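Local coordinates for peptidase M42 (Thaumarchaeota archaeon SCGC AB-539-E09, PDB 5DS0), which probably removes amino acids from the N-termini of peptides as a dinuclear metal aminopeptidase of the TET type, assembled from twelve subunits, at residues P260-Y265 with P274-V279. Numbering follows the deposited sequence.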
loop_
_atom_site.group_PDB
_atom_site.type_symbol
_atom_site.label_atom_id
_atom_site.label_comp_id
_atom_site.label_asym_id
_atom_site.label_seq_id
_atom_site.Cartn_x
_atom_site.Cartn_y
_atom_site.Cartn_z
ATOM N N PRO C 260 43.589 17.016 -9.561
ATOM C CA PRO C 260 42.607 16.942 -10.628
ATOM C C PRO C 260 42.253 15.511 -10.956
ATOM O O PRO C 260 43.002 14.588 -10.637
ATOM C CB PRO C 260 43.315 17.588 -11.816
ATOM C CG PRO C 260 44.768 17.496 -11.494
ATOM C CD PRO C 260 44.829 17.667 -10.008
ATOM N N GLY C 261 41.101 15.337 -11.587
ATOM C CA GLY C 261 40.626 14.024 -11.952
ATOM C C GLY C 261 40.801 13.768 -13.428
ATOM O O GLY C 261 40.947 14.690 -14.227
ATOM N N LEU C 262 40.802 12.492 -13.784
ATOM C CA LEU C 262 40.782 12.070 -15.176
ATOM C C LEU C 262 39.645 11.094 -15.329
ATOM O O LEU C 262 39.568 10.088 -14.634
ATOM C CB LEU C 262 42.088 11.397 -15.537
ATOM C CG LEU C 262 42.132 10.879 -16.963
ATOM C CD1 LEU C 262 42.210 12.038 -17.934
ATOM C CD2 LEU C 262 43.327 9.967 -17.159
ATOM N N VAL C 263 38.747 11.400 -16.240
ATOM C CA VAL C 263 37.551 10.604 -16.392
ATOM C C VAL C 263 37.856 9.434 -17.312
ATOM O O VAL C 263 38.173 9.640 -18.494
ATOM C CB VAL C 263 36.397 11.434 -16.970
ATOM C CG1 VAL C 263 35.158 10.575 -17.151
ATOM C CG2 VAL C 263 36.084 12.601 -16.071
ATOM N N THR C 264 37.684 8.231 -16.785
ATOM C CA THR C 264 37.935 7.001 -17.505
ATOM C C THR C 264 36.694 6.443 -18.199
ATOM O O THR C 264 36.798 5.526 -19.013
ATOM C CB THR C 264 38.424 5.919 -16.538
ATOM O OG1 THR C 264 37.442 5.705 -15.512
ATOM C CG2 THR C 264 39.722 6.343 -15.890
ATOM N N TYR C 265 35.516 6.949 -17.826
ATOM C CA TYR C 265 34.255 6.557 -18.445
ATOM C C TYR C 265 33.147 7.495 -18.005
ATOM O O TYR C 265 33.062 7.849 -16.848
ATOM C CB TYR C 265 33.854 5.118 -18.090
ATOM C CG TYR C 265 32.430 4.832 -18.476
ATOM C CD1 TYR C 265 32.087 4.653 -19.802
ATOM C CD2 TYR C 265 31.408 4.794 -17.530
ATOM C CE1 TYR C 265 30.772 4.414 -20.182
ATOM C CE2 TYR C 265 30.084 4.567 -17.900
ATOM C CZ TYR C 265 29.781 4.373 -19.229
ATOM O OH TYR C 265 28.498 4.149 -19.638
ATOM N N PRO C 274 44.740 5.285 -25.807
ATOM C CA PRO C 274 46.085 5.867 -25.898
ATOM C C PRO C 274 46.216 7.257 -25.267
ATOM O O PRO C 274 47.197 7.532 -24.585
ATOM C CB PRO C 274 46.316 5.948 -27.406
ATOM C CG PRO C 274 45.549 4.794 -27.947
ATOM C CD PRO C 274 44.346 4.635 -27.072
ATOM N N LEU C 275 45.236 8.127 -25.510
ATOM C CA LEU C 275 45.244 9.479 -24.958
ATOM C C LEU C 275 45.097 9.443 -23.441
ATOM O O LEU C 275 45.751 10.215 -22.741
ATOM C CB LEU C 275 44.129 10.327 -25.563
ATOM C CG LEU C 275 43.936 11.742 -24.977
ATOM C CD1 LEU C 275 45.216 12.557 -25.016
ATOM C CD2 LEU C 275 42.826 12.485 -25.713
ATOM N N LYS C 276 44.257 8.544 -22.933
ATOM C CA LYS C 276 44.123 8.377 -21.494
ATOM C C LYS C 276 45.469 8.008 -20.871
ATOM O O LYS C 276 45.875 8.604 -19.878
ATOM C CB LYS C 276 43.086 7.299 -21.154
ATOM C CG LYS C 276 42.858 7.109 -19.657
ATOM C CD LYS C 276 42.054 5.862 -19.349
ATOM C CE LYS C 276 42.914 4.603 -19.326
ATOM N NZ LYS C 276 42.070 3.399 -19.054
ATOM N N GLU C 277 46.143 7.023 -21.456
ATOM C CA GLU C 277 47.420 6.562 -20.935
ATOM C C GLU C 277 48.447 7.695 -20.989
ATOM O O GLU C 277 49.264 7.851 -20.078
ATOM C CB GLU C 277 47.919 5.317 -21.696
ATOM C CG GLU C 277 47.042 4.076 -21.578
ATOM C CD GLU C 277 46.681 3.668 -20.130
ATOM O OE1 GLU C 277 47.449 3.969 -19.163
ATOM O OE2 GLU C 277 45.606 3.026 -19.945
ATOM N N PHE C 278 48.386 8.477 -22.056
ATOM C CA PHE C 278 49.270 9.607 -22.242
ATOM C C PHE C 278 49.152 10.607 -21.102
ATOM O O PHE C 278 50.154 11.012 -20.507
ATOM C CB PHE C 278 48.942 10.271 -23.579
ATOM C CG PHE C 278 49.677 11.562 -23.838
ATOM C CD1 PHE C 278 50.994 11.558 -24.284
ATOM C CD2 PHE C 278 49.034 12.788 -23.667
ATOM C CE1 PHE C 278 51.660 12.745 -24.539
ATOM C CE2 PHE C 278 49.698 13.979 -23.921
ATOM C CZ PHE C 278 51.013 13.956 -24.358
ATOM N N VAL C 279 47.929 10.976 -20.766
ATOM C CA VAL C 279 47.699 11.917 -19.673
ATOM C C VAL C 279 48.182 11.353 -18.327
ATOM O O VAL C 279 48.832 12.049 -17.554
ATOM C CB VAL C 279 46.211 12.297 -19.571
ATOM C CG1 VAL C 279 45.968 13.208 -18.375
ATOM C CG2 VAL C 279 45.756 12.982 -20.848
#
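Leu-262, on strand 261-263, points its side chain at helix 273-285 and divides its two methyls between residues one helical turn apart. Leu-262 CD1 meets Val-279 CG1 at 4.0 Å, a purely apolar touch. Leu-262 CD2 lies 3.8 Å from Lys-276 CG, the two side chains crossing at about a right angle. With CG anti to the backbone N (chi1 178°), Leu-262 reaches out from the sheet to the helix. Beyond it, CG2 of Thr-264 approaches CD of Lys-276 at 4.2 Å.

Neither polar end, of Thr-264 or Lys-276, bonds across the contact. OG1 of Thr-264 hydrogen-bonds to Ser-293 O and Gln-294 NE2 on the neighbouring strand. Lys-276 bends at chi3 (82°); NZ of Lys-276 hydrogen-bonds to Gln-273 OE1 and makes a long salt bridge, 3.7 Å, with OE2 of Glu-277. Gly-156 of the second subunit packs on both Thr-264 and Lys-276.

The contact packs the helix of a beta-alpha-beta crossover (261-263, 273-285, 291-295) on its first strand, which lies between 291-295 and 314-322 in the mixed sheet of the catalytic domain. With the lysine contributing methylenes and its ammonium held from its own helix, adhesion rests on van der Waals and hydrophobic contact.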